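Mosquitocidal toxin (Lysinibacillus sphaericus, PDB 2VSE) kills mosquitoes as a holotoxin that joins an ADP-ribosyltransferase to ricin-B-like lectin domains, which probably bind sugars on target cells. Local coordinates at residues S779-E784 and I794-D799; S801-V806 and D826-N831. All blocks are in the same frame, centred on the assembly; numbering follows the deposited sequence.

Contact 1: residues S779-E784 and I794-D799; sequences SYWYVE and IRNAFD
Trp-781 and Asn-796 make the dense half of this contact: the asparagine amide nitrogen ND2 stands 3.4 Å above one face of the indole, offset toward its rim, with the amide plane turned 67° from the ring. The ring's NE1 is tied to Leu-757 O and ND2 donates to Arg-778 O, fixing both groups from outside. Beside them Ile-794 CG2 closes on Trp-781 CB at 3.8 Å. Backbone bonds between Tyr-782 and Arg-795 hold the strands together, as in the two-stranded hairpins from which a beta-trefoil is built, here the last ricin-B-like range of the chain. On the other face of the hairpin, Arg-795 approaches Glu-784 side-on, and NE (2.9 Å) and NH2 (3.2 Å) both converge on Glu-784 OE1. A bend at chi3 (-56°) swings the guanidinium there. Glu-784 OE2 meets Tyr-590 OH, Arg-795 NH1 reaches Thr-800 O and NH2 also pairs with Asp-571, so that the bridge faces the preceding trefoil range, whose Tyr-590 stacks on Tyr-782. Away from the hairpin turn, Ala-797 is still packed closely, its CB 3.6 Å from Tyr-780 CB and its N donating to Tyr-780 O. Tyr-782 CE2 rests 3.7 Å from Ala-797 CB, and a water in the ring plane joins the Tyr-782 hydroxyl to Ala-797 O. The contact opens only beyond, at the exposed Phe-798, where Asn-796 OD1 accepts from Asp-799 N in an Asx motif.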
loop_
_atom_site.group_PDB
_atom_site.type_symbol
_atom_site.label_atom_id
_atom_site.label_comp_id
_atom_site.label_asym_id
_atom_site.label_seq_id
_atom_site.Cartn_x
_atom_site.Cartn_y
_atom_site.Cartn_z
ATOM N N SER A 779 -19.383 35.846 12.153
ATOM C CA SER A 779 -18.856 35.715 10.802
ATOM C C SER A 779 -17.972 34.459 10.594
ATOM O O SER A 779 -17.425 34.257 9.496
ATOM C CB SER A 779 -18.072 36.969 10.428
ATOM O OG SER A 779 -16.884 37.055 11.179
ATOM N N TYR A 780 -17.845 33.633 11.639
ATOM C CA TYR A 780 -17.013 32.431 11.598
ATOM C C TYR A 780 -17.844 31.175 11.464
ATOM O O TYR A 780 -18.907 31.062 12.058
ATOM C CB TYR A 780 -16.117 32.346 12.830
ATOM C CG TYR A 780 -14.888 33.202 12.682
ATOM C CD1 TYR A 780 -13.776 32.746 11.970
ATOM C CD2 TYR A 780 -14.844 34.489 13.231
ATOM C CE1 TYR A 780 -12.663 33.543 11.811
ATOM C CE2 TYR A 780 -13.733 35.286 13.089
ATOM C CZ TYR A 780 -12.646 34.812 12.374
ATOM O OH TYR A 780 -11.540 35.605 12.230
ATOM N N TRP A 781 -17.363 30.229 10.667
ATOM C CA TRP A 781 -18.120 29.011 10.398
ATOM C C TRP A 781 -17.183 27.808 10.496
ATOM O O TRP A 781 -16.033 27.858 10.023
ATOM C CB TRP A 781 -18.757 29.091 9.005
ATOM C CG TRP A 781 -19.629 30.333 8.863
ATOM C CD1 TRP A 781 -19.221 31.573 8.478
ATOM C CD2 TRP A 781 -21.036 30.445 9.141
ATOM N NE1 TRP A 781 -20.279 32.449 8.504
ATOM C CE2 TRP A 781 -21.403 31.785 8.902
ATOM C CE3 TRP A 781 -22.018 29.542 9.572
ATOM C CZ2 TRP A 781 -22.712 32.249 9.059
ATOM C CZ3 TRP A 781 -23.327 30.006 9.743
ATOM C CH2 TRP A 781 -23.659 31.343 9.479
ATOM N N TYR A 782 -17.653 26.746 11.145
ATOM C CA TYR A 782 -16.959 25.466 11.100
ATOM C C TYR A 782 -17.471 24.719 9.882
ATOM O O TYR A 782 -18.694 24.722 9.593
ATOM C CB TYR A 782 -17.238 24.635 12.349
ATOM C CG TYR A 782 -16.874 25.337 13.633
ATOM C CD1 TYR A 782 -15.537 25.429 14.061
ATOM C CD2 TYR A 782 -17.861 25.930 14.417
ATOM C CE1 TYR A 782 -15.209 26.093 15.246
ATOM C CE2 TYR A 782 -17.540 26.580 15.593
ATOM C CZ TYR A 782 -16.232 26.664 15.999
ATOM O OH TYR A 782 -15.962 27.301 17.185
ATOM N N VAL A 783 -16.543 24.100 9.158
ATOM C CA VAL A 783 -16.890 23.265 8.028
ATOM C C VAL A 783 -16.562 21.819 8.407
ATOM O O VAL A 783 -15.415 21.456 8.581
ATOM C CB VAL A 783 -16.167 23.762 6.749
ATOM C CG1 VAL A 783 -16.530 22.937 5.550
ATOM C CG2 VAL A 783 -16.502 25.226 6.497
ATOM N N GLU A 784 -17.589 20.997 8.564
ATOM C CA GLU A 784 -17.424 19.673 9.171
ATOM C C GLU A 784 -17.890 18.604 8.210
ATOM O O GLU A 784 -19.038 18.631 7.774
ATOM C CB GLU A 784 -18.223 19.585 10.477
ATOM C CG GLU A 784 -17.891 20.695 11.487
ATOM C CD GLU A 784 -18.829 20.743 12.704
ATOM O OE1 GLU A 784 -19.927 20.136 12.681
ATOM O OE2 GLU A 784 -18.445 21.392 13.708
ATOM N N ILE A 794 -21.983 23.255 7.654
ATOM C CA ILE A 794 -21.403 24.547 7.871
ATOM C C ILE A 794 -22.112 25.133 9.079
ATOM O O ILE A 794 -23.270 25.565 8.981
ATOM C CB ILE A 794 -21.577 25.456 6.642
ATOM C CG1 ILE A 794 -20.982 24.787 5.396
ATOM C CG2 ILE A 794 -20.967 26.822 6.922
ATOM C CD1 ILE A 794 -21.331 25.463 4.068
ATOM N N ARG A 795 -21.399 25.150 10.202
ATOM C CA ARG A 795 -21.959 25.456 11.500
ATOM C C ARG A 795 -21.395 26.770 12.017
ATOM O O ARG A 795 -20.185 27.009 11.934
ATOM C CB ARG A 795 -21.609 24.315 12.442
ATOM C CG ARG A 795 -21.985 24.482 13.883
ATOM C CD ARG A 795 -21.251 23.419 14.691
ATOM N NE ARG A 795 -21.529 22.067 14.204
ATOM C CZ ARG A 795 -22.691 21.436 14.386
ATOM N NH1 ARG A 795 -23.696 22.026 15.045
ATOM N NH2 ARG A 795 -22.853 20.208 13.914
ATOM N N ASN A 796 -22.267 27.611 12.565
ATOM C CA ASN A 796 -21.850 28.906 13.056
ATOM C C ASN A 796 -20.972 28.809 14.292
ATOM O O ASN A 796 -21.169 27.919 15.107
ATOM C CB ASN A 796 -23.069 29.765 13.356
ATOM C CG ASN A 796 -22.698 31.190 13.628
ATOM O OD1 ASN A 796 -22.875 31.676 14.735
ATOM N ND2 ASN A 796 -22.133 31.863 12.625
ATOM N N ALA A 797 -20.030 29.742 14.442
ATOM C CA ALA A 797 -19.136 29.752 15.597
ATOM C C ALA A 797 -19.694 30.544 16.800
ATOM O O ALA A 797 -19.319 30.306 17.953
ATOM C CB ALA A 797 -17.783 30.273 15.192
ATOM N N PHE A 798 -20.589 31.486 16.536
ATOM C CA PHE A 798 -21.161 32.275 17.617
ATOM C C PHE A 798 -22.088 31.400 18.451
ATOM O O PHE A 798 -22.075 31.436 19.688
ATOM C CB PHE A 798 -21.922 33.502 17.085
ATOM C CG PHE A 798 -22.539 34.336 18.172
ATOM C CD1 PHE A 798 -21.762 35.256 18.890
ATOM C CD2 PHE A 798 -23.881 34.178 18.511
ATOM C CE1 PHE A 798 -22.323 36.031 19.938
ATOM C CE2 PHE A 798 -24.452 34.935 19.538
ATOM C CZ PHE A 798 -23.664 35.871 20.260
ATOM N N ASP A 799 -22.923 30.642 17.757
ATOM C CA ASP A 799 -23.823 29.705 18.393
ATOM C C ASP A 799 -23.728 28.411 17.606
ATOM O O ASP A 799 -24.219 28.327 16.482
ATOM C CB ASP A 799 -25.267 30.229 18.390
ATOM C CG ASP A 799 -26.204 29.355 19.213
ATOM O OD1 ASP A 799 -25.979 28.135 19.281
ATOM O OD2 ASP A 799 -27.167 29.885 19.809
HETATM O O HOH W 1 -17.523 28.632 18.815
#

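Contact 2: residues S801-V806 and D826-N831; sequences SYVLDV and DNQLWN
The 803-806 and 827-830 parts run 117° apart, and Val-806 N donates an almost straight 2.9 Å bond to Asn-827 O. The amide of Asn-827 returns the grip, ND2 giving a 2.9 Å bond to Val-806 O from 30° outside the carbonyl plane. With its CG between the backbone N and the carbonyl carbon (chi1 63°), Asn-827 directs ND2 at that oxygen. Next to it Gln-828 NE2 donates to Asp-805 OD2 (2.9 Å), which accepts through its anti lone pair; the bond is bent, with the oxygen tilted out of the amide plane, and the carboxylate plane stands nearly perpendicular to the amide. NE2 also donates to Gln-821 O, while OE1 accepts from the backbone N of Tyr-823 and Asn-825; the amide is thus held from several sides and its rotation set. A water joins Asp-805 OD2 to Asn-827 ND2. Gln-828 and Trp-830 form the Gln-x-Trp signature of ricin-type trefoils, and the Asp-805 and Asn-827 pair recalls the galactose-binding residues of ricin, consistent with a sugar site here. Trp-830 does the apolar work: Val-806 CG2 lies 3.5 Å from its CH2, whereas Leu-804 O comes near the ring's NE1 edge, where a second water sits within 2.9 Å of Leu-804 O and 2.7 Å of Gln-828 O and takes only a weak bond from Trp-830 NE1. Strand 817-821 pairs with 802-806 alongside Asp-805, and Ile-715 of strand 713-717 and Ile-794 of strand 791-796 pack against Trp-830.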
loop_
_atom_site.group_PDB
_atom_site.type_symbol
_atom_site.label_atom_id
_atom_site.label_comp_id
_atom_site.label_asym_id
_atom_site.label_seq_id
_atom_site.Cartn_x
_atom_site.Cartn_y
_atom_site.Cartn_z
ATOM N N SER A 801 -25.102 25.670 17.686
ATOM C CA SER A 801 -26.316 24.871 17.530
ATOM C C SER A 801 -26.883 24.976 16.124
ATOM O O SER A 801 -27.759 24.187 15.748
ATOM C CB SER A 801 -27.410 25.298 18.528
ATOM O OG SER A 801 -27.116 24.883 19.868
ATOM N N TYR A 802 -26.402 25.942 15.340
ATOM C CA TYR A 802 -27.075 26.276 14.089
ATOM C C TYR A 802 -26.173 26.104 12.908
ATOM O O TYR A 802 -24.967 26.414 12.988
ATOM C CB TYR A 802 -27.658 27.681 14.140
ATOM C CG TYR A 802 -28.629 27.773 15.261
ATOM C CD1 TYR A 802 -29.875 27.143 15.177
ATOM C CD2 TYR A 802 -28.295 28.437 16.441
ATOM C CE1 TYR A 802 -30.759 27.182 16.229
ATOM C CE2 TYR A 802 -29.169 28.485 17.493
ATOM C CZ TYR A 802 -30.390 27.851 17.380
ATOM O OH TYR A 802 -31.260 27.902 18.429
ATOM N N VAL A 803 -26.760 25.587 11.825
ATOM C CA VAL A 803 -26.035 25.311 10.598
ATOM C C VAL A 803 -26.758 25.894 9.361
ATOM O O VAL A 803 -27.986 26.075 9.363
ATOM C CB VAL A 803 -25.786 23.788 10.420
ATOM C CG1 VAL A 803 -25.275 23.169 11.737
ATOM C CG2 VAL A 803 -27.059 23.051 9.907
ATOM N N LEU A 804 -26.003 26.198 8.309
ATOM C CA LEU A 804 -26.606 26.736 7.102
ATOM C C LEU A 804 -27.608 25.735 6.563
ATOM O O LEU A 804 -27.353 24.531 6.568
ATOM C CB LEU A 804 -25.566 27.042 6.035
ATOM C CG LEU A 804 -24.534 28.124 6.354
ATOM C CD1 LEU A 804 -23.663 28.359 5.120
ATOM C CD2 LEU A 804 -25.233 29.405 6.820
ATOM N N ASP A 805 -28.744 26.250 6.090
ATOM C CA ASP A 805 -29.896 25.439 5.775
ATOM C C ASP A 805 -30.662 26.160 4.662
ATOM O O ASP A 805 -30.999 27.355 4.777
ATOM C CB ASP A 805 -30.725 25.253 7.050
ATOM C CG ASP A 805 -32.093 24.611 6.803
ATOM O OD1 ASP A 805 -32.833 25.132 5.927
ATOM O OD2 ASP A 805 -32.444 23.619 7.522
ATOM N N VAL A 806 -30.929 25.448 3.573
ATOM C CA VAL A 806 -31.765 25.990 2.492
ATOM C C VAL A 806 -33.221 25.954 2.949
ATOM O O VAL A 806 -33.802 24.861 3.114
ATOM C CB VAL A 806 -31.607 25.185 1.172
ATOM C CG1 VAL A 806 -32.471 25.813 0.051
ATOM C CG2 VAL A 806 -30.132 25.129 0.751
ATOM N N ASP A 826 -30.629 16.849 3.595
ATOM C CA ASP A 826 -29.926 17.166 2.358
ATOM C C ASP A 826 -29.809 18.663 2.105
ATOM O O ASP A 826 -28.819 19.112 1.529
ATOM C CB ASP A 826 -30.576 16.471 1.160
ATOM C CG ASP A 826 -30.337 14.964 1.163
ATOM O OD1 ASP A 826 -29.473 14.469 1.922
ATOM O OD2 ASP A 826 -31.023 14.259 0.409
ATOM N N ASN A 827 -30.802 19.435 2.536
ATOM C CA ASN A 827 -30.718 20.873 2.374
ATOM C C ASN A 827 -29.845 21.521 3.445
ATOM O O ASN A 827 -29.835 22.742 3.542
ATOM C CB ASN A 827 -32.111 21.479 2.421
ATOM C CG ASN A 827 -32.767 21.248 3.744
ATOM O OD1 ASN A 827 -32.846 20.107 4.193
ATOM N ND2 ASN A 827 -33.190 22.322 4.412
ATOM N N GLN A 828 -29.136 20.715 4.248
ATOM C CA GLN A 828 -28.164 21.228 5.253
ATOM C C GLN A 828 -26.735 20.734 4.987
ATOM O O GLN A 828 -25.821 20.996 5.773
ATOM C CB GLN A 828 -28.561 20.835 6.681
ATOM C CG GLN A 828 -29.977 21.253 7.038
ATOM C CD GLN A 828 -30.397 20.754 8.381
ATOM O OE1 GLN A 828 -30.188 19.573 8.731
ATOM N NE2 GLN A 828 -31.008 21.639 9.156
ATOM N N LEU A 829 -26.556 20.024 3.874
ATOM C CA LEU A 829 -25.270 19.431 3.515
ATOM C C LEU A 829 -24.696 20.088 2.248
ATOM O O LEU A 829 -25.435 20.419 1.316
ATOM C CB LEU A 829 -25.398 17.908 3.363
ATOM C CG LEU A 829 -25.549 17.207 4.733
ATOM C CD1 LEU A 829 -26.338 15.925 4.614
ATOM C CD2 LEU A 829 -24.192 16.947 5.437
ATOM N N TRP A 830 -23.379 20.267 2.215
ATOM C CA TRP A 830 -22.768 21.116 1.203
ATOM C C TRP A 830 -21.536 20.493 0.588
ATOM O O TRP A 830 -20.834 19.713 1.229
ATOM C CB TRP A 830 -22.404 22.465 1.823
ATOM C CG TRP A 830 -23.590 23.122 2.464
ATOM C CD1 TRP A 830 -23.985 23.023 3.769
ATOM C CD2 TRP A 830 -24.555 23.949 1.808
ATOM N NE1 TRP A 830 -25.136 23.761 3.968
ATOM C CE2 TRP A 830 -25.503 24.338 2.781
ATOM C CE3 TRP A 830 -24.704 24.407 0.492
ATOM C CZ2 TRP A 830 -26.589 25.160 2.480
ATOM C CZ3 TRP A 830 -25.791 25.227 0.191
ATOM C CH2 TRP A 830 -26.714 25.595 1.186
ATOM N N ASN A 831 -21.297 20.824 -0.676
ATOM C CA ASN A 831 -20.038 20.513 -1.345
ATOM C C ASN A 831 -19.276 21.800 -1.587
ATOM O O ASN A 831 -19.872 22.881 -1.694
ATOM C CB ASN A 831 -20.267 19.859 -2.692
ATOM C CG ASN A 831 -21.323 18.771 -2.652
ATOM O OD1 ASN A 831 -21.086 17.672 -2.144
ATOM N ND2 ASN A 831 -22.490 19.057 -3.236
HETATM O O HOH W 2 -24.908 23.130 7.127
HETATM O O HOH W 3 -33.972 21.683 7.237
#

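In the fold
Contacts 1 and 2 follow one another along the chain within the last ricin-B-like range, their centres about 11 Å apart. Strand 791-796 leaves contact 1 and strand 802-806 enters contact 2 directly after it, joined by probable hydrogen bonds from Leu-804 N to Ile-794 O (2.9 Å) and from Asn-796 N to Tyr-802 O (3.0 Å). Their apolar sides merge as well, Trp-781 CZ3 lying 3.5 Å from Leu-804 CD2. Contact 1 thus turns one face to the shared core and another toward the neighbouring trefoil, while contact 2 carries the possible sugar site. Both lie about 36 Å, centre to centre, from the middle of the chain.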